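Local structure of MPN domain-containing protein (Archaeoglobus fulgidus, 1OI0) at residues C77-E81 and E82-L86; I95-C98 and Y99-E103; M4-S7 and R8-K12. The protein probably acts as a zinc-dependent metallopeptidase of the JAB1/MPN family, whose eukaryotic members at the proteasome remove ubiquitin from proteins. All blocks are in the same frame, centred on the assembly; numbering follows the deposited sequence.

Contact 1: C77-E81 and E82-L86; sequences CRPSE and EDLSL. With ZN (zinc ion), chain E; 144 (tris-hydroxymethyl-methyl-ammonium), chain F.
Ser-80 OG stands over one face of the Asp-83 carboxylate, 3.6 Å from Asp-83 CG; on the other side of its plane Ile-96 of strand 93-98 comes in obliquely, nearest OD2. Both carboxylate oxygens go to the zinc ion, OD2 of Asp-83 at 2.2 Å and OD1 more loosely. A second carboxylate, that of Glu-82, meets the bound tris-hydroxymethyl-methyl-ammonium, whose O4 gives a weak hydrogen bond to OE1; the Glu-82 chain folds at its second torsion (chi2 72°) and brings OE1 back to this hydroxyl.

Ser-80 and Asp-83 form a capping box at the start of helix 81-89. Asp-83 N donates to Ser-80 OG at 3.2 Å, and Ser-80 N returns a weak bond to Asp-83 OD2 over 3.4 Å. Behind the cap, Leu-84 N donates to Ser-80 O at 3.1 Å in the first helical turn. Ser-80 OG is also hydrogen-bonded to ligand O4 at 2.6 Å. With a first torsion of 65°, this hydroxyl sits where helix N-H and ligand can both reach it. With alanine in place of Ser-80, the amide of Asp-83 would probably lose its side-chain cap and ligand O4 its hydroxyl partner.

His-70 and His-72 join Asp-83 on the zinc, and with Ser-80 they match the His-X-His and Ser-X-X-Asp pattern of the JAMM motif. Glu-25 binds the ligand too. Ligand O2 completes the shell at 2.3 Å from the zinc ion, so the metal accepts an outside oxygen, consistent with a position that could hold water in a hydrolase of this family.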
loop_
_atom_site.group_PDB
_atom_site.type_symbol
_atom_site.label_atom_id
_atom_site.label_comp_id
_atom_site.label_asym_id
_atom_site.label_seq_id
_atom_site.Cartn_x
_atom_site.Cartn_y
_atom_site.Cartn_z
ATOM N N CYS A 77 6.934 -9.752 1.394
ATOM C CA CYS A 77 6.474 -8.410 1.064
ATOM C C CYS A 77 7.230 -7.898 -0.159
ATOM O O CYS A 77 7.215 -6.706 -0.458
ATOM C CB CYS A 77 6.692 -7.469 2.250
ATOM S SG CYS A 77 5.294 -7.239 3.406
ATOM N N ARG A 78 7.889 -8.812 -0.863
ATOM C CA ARG A 78 8.645 -8.466 -2.061
ATOM C C ARG A 78 7.702 -8.483 -3.259
ATOM O O ARG A 78 6.749 -9.255 -3.292
ATOM C CB ARG A 78 9.763 -9.486 -2.289
ATOM C CG ARG A 78 10.715 -9.649 -1.118
ATOM C CD ARG A 78 11.577 -10.889 -1.302
ATOM N NE ARG A 78 12.464 -11.121 -0.165
ATOM C CZ ARG A 78 13.244 -12.190 -0.036
ATOM N NH1 ARG A 78 13.246 -13.128 -0.974
ATOM N NH2 ARG A 78 14.026 -12.318 1.028
ATOM N N PRO A 79 7.951 -7.620 -4.255
ATOM C CA PRO A 79 7.085 -7.592 -5.435
ATOM C C PRO A 79 7.473 -8.644 -6.466
ATOM O O PRO A 79 8.637 -9.036 -6.567
ATOM C CB PRO A 79 7.271 -6.172 -5.963
ATOM C CG PRO A 79 8.702 -5.887 -5.628
ATOM C CD PRO A 79 8.866 -6.463 -4.239
ATOM N N SER A 80 6.482 -9.111 -7.212
ATOM C CA SER A 80 6.709 -10.089 -8.268
ATOM C C SER A 80 6.743 -9.300 -9.568
ATOM O O SER A 80 6.549 -8.085 -9.562
ATOM C CB SER A 80 5.553 -11.076 -8.330
ATOM O OG SER A 80 4.368 -10.395 -8.703
ATOM N N GLU A 81 6.984 -9.985 -10.680
ATOM C CA GLU A 81 7.011 -9.326 -11.978
ATOM C C GLU A 81 5.627 -8.742 -12.241
ATOM O O GLU A 81 5.496 -7.653 -12.802
ATOM C CB GLU A 81 7.358 -10.328 -13.084
ATOM C CG GLU A 81 8.762 -10.901 -13.008
ATOM C CD GLU A 81 9.830 -9.831 -13.057
ATOM O OE1 GLU A 81 9.720 -8.916 -13.901
ATOM O OE2 GLU A 81 10.785 -9.907 -12.259
ATOM N N GLU A 82 4.597 -9.477 -11.827
ATOM C CA GLU A 82 3.219 -9.036 -12.001
ATOM C C GLU A 82 2.995 -7.728 -11.257
ATOM O O GLU A 82 2.347 -6.818 -11.768
ATOM C CB GLU A 82 2.234 -10.088 -11.474
ATOM C CG GLU A 82 2.092 -11.342 -12.327
ATOM C CD GLU A 82 3.300 -12.254 -12.258
ATOM O OE1 GLU A 82 4.158 -12.058 -11.369
ATOM O OE2 GLU A 82 3.385 -13.185 -13.089
ATOM N N ASP A 83 3.532 -7.635 -10.045
ATOM C CA ASP A 83 3.372 -6.422 -9.257
ATOM C C ASP A 83 4.013 -5.238 -9.960
ATOM O O ASP A 83 3.443 -4.148 -9.999
ATOM C CB ASP A 83 3.989 -6.591 -7.870
ATOM C CG ASP A 83 3.165 -7.492 -6.972
ATOM O OD1 ASP A 83 2.023 -7.840 -7.346
ATOM O OD2 ASP A 83 3.663 -7.846 -5.884
ATOM N N LEU A 84 5.197 -5.455 -10.516
ATOM C CA LEU A 84 5.889 -4.388 -11.218
ATOM C C LEU A 84 5.025 -3.832 -12.346
ATOM O O LEU A 84 5.011 -2.625 -12.576
ATOM C CB LEU A 84 7.229 -4.890 -11.764
ATOM C CG LEU A 84 8.471 -4.518 -10.942
ATOM C CD1 LEU A 84 8.232 -4.746 -9.458
ATOM C CD2 LEU A 84 9.663 -5.328 -11.437
ATOM N N SER A 85 4.293 -4.700 -13.038
ATOM C CA SER A 85 3.435 -4.240 -14.127
ATOM C C SER A 85 2.263 -3.424 -13.581
ATOM O O SER A 85 1.739 -2.542 -14.264
ATOM C CB SER A 85 2.922 -5.423 -14.963
ATOM O OG SER A 85 2.016 -6.235 -14.238
ATOM N N LEU A 86 1.849 -3.725 -12.352
ATOM C CA LEU A 86 0.764 -2.992 -11.711
ATOM C C LEU A 86 1.281 -1.610 -11.304
ATOM O O LEU A 86 0.628 -0.591 -11.536
ATOM C CB LEU A 86 0.278 -3.738 -10.460
ATOM C CG LEU A 86 -0.652 -2.929 -9.543
ATOM C CD1 LEU A 86 -1.985 -2.680 -10.247
ATOM C CD2 LEU A 86 -0.876 -3.675 -8.236
HETATM ZN ZN ZN E . 1.876 -8.847 -5.167
HETATM C C1 144 F . 2.860 -11.062 -6.164
HETATM N N 144 F . 1.656 -11.855 -6.380
HETATM C C2 144 F . 0.498 -10.925 -6.575
HETATM O O2 144 F . -0.021 -9.910 -5.850
HETATM C C3 144 F . 1.544 -12.772 -5.171
HETATM O O3 144 F . 0.399 -13.643 -5.206
HETATM C C4 144 F . 1.894 -12.579 -7.649
HETATM O O4 144 F . 2.381 -11.982 -9.046
#

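Contact 2: I95-C98 and Y99-E103; sequences IIVC and YPYDE
Cys-98 and Tyr-101 close a type VI beta turn built on a cis peptide before Pro-100, just where strand 93-98 runs out into the loop leading to its antiparallel neighbour 106-110. The one hydrogen bond across the contact runs from Tyr-101 N to Cys-98 O, 2.8 Å long and bent, with an N-H...O angle of 138°.

Two aromatic rings pack against the turn. CG of Tyr-99 points away from its own backbone N (chi1 -176°), which lays the ring against the proline, Pro-100 CB lying 4.0 Å above the centre of the Tyr-99 ring. The Tyr-101 ring turns back to the strand instead and takes Tyr-99 CA over the middle of one face. It also touches Ala-18 and Lys-19 of helix 8-21.

The Cys-98 side chain leads away from the turn into a disulfide with Cys-77.

Apolar contact is slight: Val-97 CG2 comes within 4.4 Å of Tyr-101 CD1, and Val-97 also packs on Ile-14 and Ala-18 of helix 8-21. That ring carbon is nearer still to the turn's acceptor, with Tyr-101 CD1 only 3.3 Å from Cys-98 O.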
loop_
_atom_site.group_PDB
_atom_site.type_symbol
_atom_site.label_atom_id
_atom_site.label_comp_id
_atom_site.label_asym_id
_atom_site.label_seq_id
_atom_site.Cartn_x
_atom_site.Cartn_y
_atom_site.Cartn_z
ATOM N N ILE A 95 2.454 0.144 -1.909
ATOM C CA ILE A 95 2.750 -0.603 -0.698
ATOM C C ILE A 95 2.314 -2.060 -0.789
ATOM O O ILE A 95 1.288 -2.378 -1.380
ATOM C CB ILE A 95 2.032 0.022 0.517
ATOM C CG1 ILE A 95 2.547 1.443 0.748
ATOM C CG2 ILE A 95 2.224 -0.853 1.756
ATOM C CD1 ILE A 95 1.773 2.198 1.811
ATOM N N ILE A 96 3.128 -2.937 -0.223
ATOM C CA ILE A 96 2.786 -4.352 -0.154
ATOM C C ILE A 96 2.857 -4.719 1.319
ATOM O O ILE A 96 3.847 -4.419 1.991
ATOM C CB ILE A 96 3.786 -5.263 -0.906
ATOM C CG1 ILE A 96 3.730 -4.991 -2.410
ATOM C CG2 ILE A 96 3.450 -6.737 -0.630
ATOM C CD1 ILE A 96 4.649 -5.884 -3.216
ATOM N N VAL A 97 1.795 -5.332 1.833
ATOM C CA VAL A 97 1.784 -5.777 3.218
ATOM C C VAL A 97 1.734 -7.290 3.090
ATOM O O VAL A 97 1.224 -7.811 2.101
ATOM C CB VAL A 97 0.559 -5.239 4.010
ATOM C CG1 VAL A 97 0.573 -3.720 4.007
ATOM C CG2 VAL A 97 -0.728 -5.756 3.418
ATOM N N CYS A 98 2.263 -7.998 4.078
ATOM C CA CYS A 98 2.309 -9.450 3.989
ATOM C C CYS A 98 2.038 -10.130 5.321
ATOM O O CYS A 98 2.152 -9.520 6.382
ATOM C CB CYS A 98 3.693 -9.859 3.468
ATOM S SG CYS A 98 5.037 -9.015 4.378
ATOM N N TYR A 99 1.673 -11.404 5.245
ATOM C CA TYR A 99 1.408 -12.207 6.430
ATOM C C TYR A 99 2.660 -12.139 7.311
ATOM O O TYR A 99 3.778 -12.151 6.801
ATOM C CB TYR A 99 1.156 -13.653 6.006
ATOM C CG TYR A 99 0.769 -14.563 7.140
ATOM C CD1 TYR A 99 -0.533 -14.573 7.635
ATOM C CD2 TYR A 99 1.717 -15.385 7.749
ATOM C CE1 TYR A 99 -0.886 -15.375 8.705
ATOM C CE2 TYR A 99 1.377 -16.194 8.829
ATOM C CZ TYR A 99 0.074 -16.181 9.301
ATOM O OH TYR A 99 -0.273 -16.954 10.382
ATOM N N PRO A 100 2.501 -12.109 8.647
ATOM C CA PRO A 100 1.302 -12.131 9.495
ATOM C C PRO A 100 0.599 -10.786 9.667
ATOM O O PRO A 100 -0.264 -10.636 10.536
ATOM C CB PRO A 100 1.845 -12.654 10.815
ATOM C CG PRO A 100 3.168 -11.980 10.882
ATOM C CD PRO A 100 3.716 -12.186 9.479
ATOM N N TYR A 101 0.985 -9.807 8.856
ATOM C CA TYR A 101 0.380 -8.482 8.896
ATOM C C TYR A 101 0.625 -7.745 10.208
ATOM O O TYR A 101 -0.259 -7.040 10.696
ATOM C CB TYR A 101 -1.129 -8.578 8.654
ATOM C CG TYR A 101 -1.518 -9.491 7.515
ATOM C CD1 TYR A 101 -1.157 -9.200 6.200
ATOM C CD2 TYR A 101 -2.252 -10.650 7.757
ATOM C CE1 TYR A 101 -1.522 -10.047 5.150
ATOM C CE2 TYR A 101 -2.621 -11.499 6.723
ATOM C CZ TYR A 101 -2.254 -11.194 5.425
ATOM O OH TYR A 101 -2.634 -12.035 4.404
ATOM N N ASP A 102 1.812 -7.913 10.782
ATOM C CA ASP A 102 2.142 -7.218 12.022
ATOM C C ASP A 102 2.498 -5.776 11.677
ATOM O O ASP A 102 2.635 -5.424 10.502
ATOM C CB ASP A 102 3.309 -7.902 12.749
ATOM C CG ASP A 102 4.590 -7.910 11.936
ATOM O OD1 ASP A 102 5.085 -6.820 11.578
ATOM O OD2 ASP A 102 5.109 -9.012 11.660
ATOM N N GLU A 103 2.653 -4.948 12.706
ATOM C CA GLU A 103 2.968 -3.532 12.539
ATOM C C GLU A 103 4.053 -3.204 11.512
ATOM O O GLU A 103 3.991 -2.165 10.859
ATOM C CB GLU A 103 3.364 -2.922 13.888
ATOM C CG GLU A 103 4.554 -3.599 14.559
ATOM C CD GLU A 103 4.151 -4.739 15.480
ATOM O OE1 GLU A 103 3.412 -5.645 15.036
ATOM O OE2 GLU A 103 4.579 -4.729 16.655
#

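Contact 3: M4-S7 and R8-K12; sequences MKIS and RGLLK
Ser-7 O is gripped by two amides of the first helical turn. Leu-11 N donates to it at 3.2 Å and fairly straight, with an N-H...O angle of 160°; Leu-10 N adds a weak, strongly bent bond. The same Leu-10 N is caught by the side chain as well, giving a shorter bond to Ser-7 OG at 3.0 Å. A first torsion of 69° folds the hydroxyl back over the helix end, bringing Ser-7 OG within 3.3 Å of Leu-10 CB.

Ser-7 is thus the N-cap of helix 8-21. Ile-6, at N', meets Leu-11, at N4, the pairing of a hydrophobic staple. These two side chains cross at about a right angle. Ile-6 carries CG1 anti to its nitrogen (chi1 -176°), sending CD1 out to the leucine; the methyl pair Ile-6 CD1 and Leu-11 CD2 is tight at 3.5 Å. Ile-6 CG2 adds a looser touch on Leu-11 CD1. Leu-10 CD2 also reaches Ile-6 CG1 at 4.1 Å, again crosswise.

Strand 5-6 runs between strands 36-42 and 119-120 of the sheet, and the helix leaves directly from its end. Leu-10 packs on Met-37 and Leu-40 of the former strand, while Ile-6, Arg-8 and Leu-11 all lean on Val-120 of the latter.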
loop_
_atom_site.group_PDB
_atom_site.type_symbol
_atom_site.label_atom_id
_atom_site.label_comp_id
_atom_site.label_asym_id
_atom_site.label_seq_id
_atom_site.Cartn_x
_atom_site.Cartn_y
_atom_site.Cartn_z
ATOM N N MET A 4 7.439 10.974 0.722
ATOM C CA MET A 4 6.019 10.749 0.923
ATOM C C MET A 4 5.858 10.266 2.358
ATOM O O MET A 4 6.786 9.692 2.944
ATOM C CB MET A 4 5.493 9.698 -0.058
ATOM C CG MET A 4 4.028 9.327 0.143
ATOM S SD MET A 4 2.896 10.739 0.186
ATOM C CE MET A 4 2.992 11.278 -1.503
ATOM N N LYS A 5 4.687 10.518 2.925
ATOM C CA LYS A 5 4.407 10.128 4.294
ATOM C C LYS A 5 3.117 9.332 4.347
ATOM O O LYS A 5 2.302 9.396 3.428
ATOM C CB LYS A 5 4.276 11.375 5.169
ATOM C CG LYS A 5 5.514 12.258 5.157
ATOM C CD LYS A 5 5.249 13.611 5.797
ATOM C CE LYS A 5 6.511 14.465 5.794
ATOM N NZ LYS A 5 7.038 14.664 4.412
ATOM N N ILE A 6 2.947 8.577 5.423
ATOM C CA ILE A 6 1.743 7.785 5.616
ATOM C C ILE A 6 1.374 7.883 7.085
ATOM O O ILE A 6 2.247 7.841 7.953
ATOM C CB ILE A 6 1.954 6.300 5.219
ATOM C CG1 ILE A 6 0.630 5.544 5.353
ATOM C CG2 ILE A 6 3.042 5.661 6.083
ATOM C CD1 ILE A 6 0.662 4.141 4.770
ATOM N N SER A 7 0.087 8.039 7.368
ATOM C CA SER A 7 -0.358 8.144 8.745
ATOM C C SER A 7 -0.353 6.766 9.388
ATOM O O SER A 7 -0.602 5.758 8.724
ATOM C CB SER A 7 -1.766 8.740 8.809
ATOM O OG SER A 7 -2.730 7.839 8.287
ATOM N N ARG A 8 -0.052 6.720 10.680
ATOM C CA ARG A 8 -0.035 5.451 11.394
ATOM C C ARG A 8 -1.447 4.880 11.372
ATOM O O ARG A 8 -1.639 3.665 11.377
ATOM C CB ARG A 8 0.418 5.659 12.843
ATOM C CG ARG A 8 0.335 4.408 13.704
ATOM C CD ARG A 8 1.283 3.324 13.216
ATOM N NE ARG A 8 2.680 3.741 13.301
ATOM C CZ ARG A 8 3.711 2.981 12.945
ATOM N NH1 ARG A 8 3.507 1.758 12.476
ATOM N NH2 ARG A 8 4.949 3.445 13.053
ATOM N N GLY A 9 -2.431 5.773 11.339
ATOM C CA GLY A 9 -3.819 5.351 11.313
ATOM C C GLY A 9 -4.161 4.591 10.049
ATOM O O GLY A 9 -4.921 3.624 10.089
ATOM N N LEU A 10 -3.608 5.029 8.923
ATOM C CA LEU A 10 -3.872 4.363 7.653
ATOM C C LEU A 10 -3.172 3.010 7.606
ATOM O O LEU A 10 -3.722 2.045 7.072
ATOM C CB LEU A 10 -3.404 5.225 6.477
ATOM C CG LEU A 10 -3.796 4.671 5.103
ATOM C CD1 LEU A 10 -5.312 4.644 5.002
ATOM C CD2 LEU A 10 -3.206 5.528 3.986
ATOM N N LEU A 11 -1.962 2.937 8.155
ATOM C CA LEU A 11 -1.221 1.679 8.177
ATOM C C LEU A 11 -1.996 0.645 8.982
ATOM O O LEU A 11 -2.094 -0.522 8.589
ATOM C CB LEU A 11 0.164 1.874 8.796
ATOM C CG LEU A 11 1.278 2.391 7.884
ATOM C CD1 LEU A 11 2.556 2.562 8.691
ATOM C CD2 LEU A 11 1.501 1.413 6.738
ATOM N N LYS A 12 -2.548 1.077 10.112
ATOM C CA LYS A 12 -3.320 0.179 10.956
ATOM C C LYS A 12 -4.540 -0.302 10.180
ATOM O O LYS A 12 -4.864 -1.486 10.189
ATOM C CB LYS A 12 -3.765 0.888 12.238
ATOM C CG LYS A 12 -4.544 -0.011 13.184
ATOM C CD LYS A 12 -4.991 0.731 14.433
ATOM C CE LYS A 12 -5.765 -0.194 15.363
ATOM N NZ LYS A 12 -6.282 0.525 16.561
#

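From the N terminus the three contacts come in series, contact 3 first, then 1, then 2; none nests in or crosses another. Contact 3 makes the turn from strand 5-6 into helix 8-21. Contact 1 ends the loop after strand 64-72 and starts helix 81-89, and contact 2 turns the chain out of strand 93-98 toward strand 106-110. The Cys-77 to Cys-98 disulfide joins contacts 1 and 2, closing a covalent loop that contains helix 81-89 and strand 93-98. Contact 2 meets contact 3 through Ile-95 and Ile-6, in the same sheet. Contacts 1 and 3 do not touch and lie on opposite sides of the chain's centre.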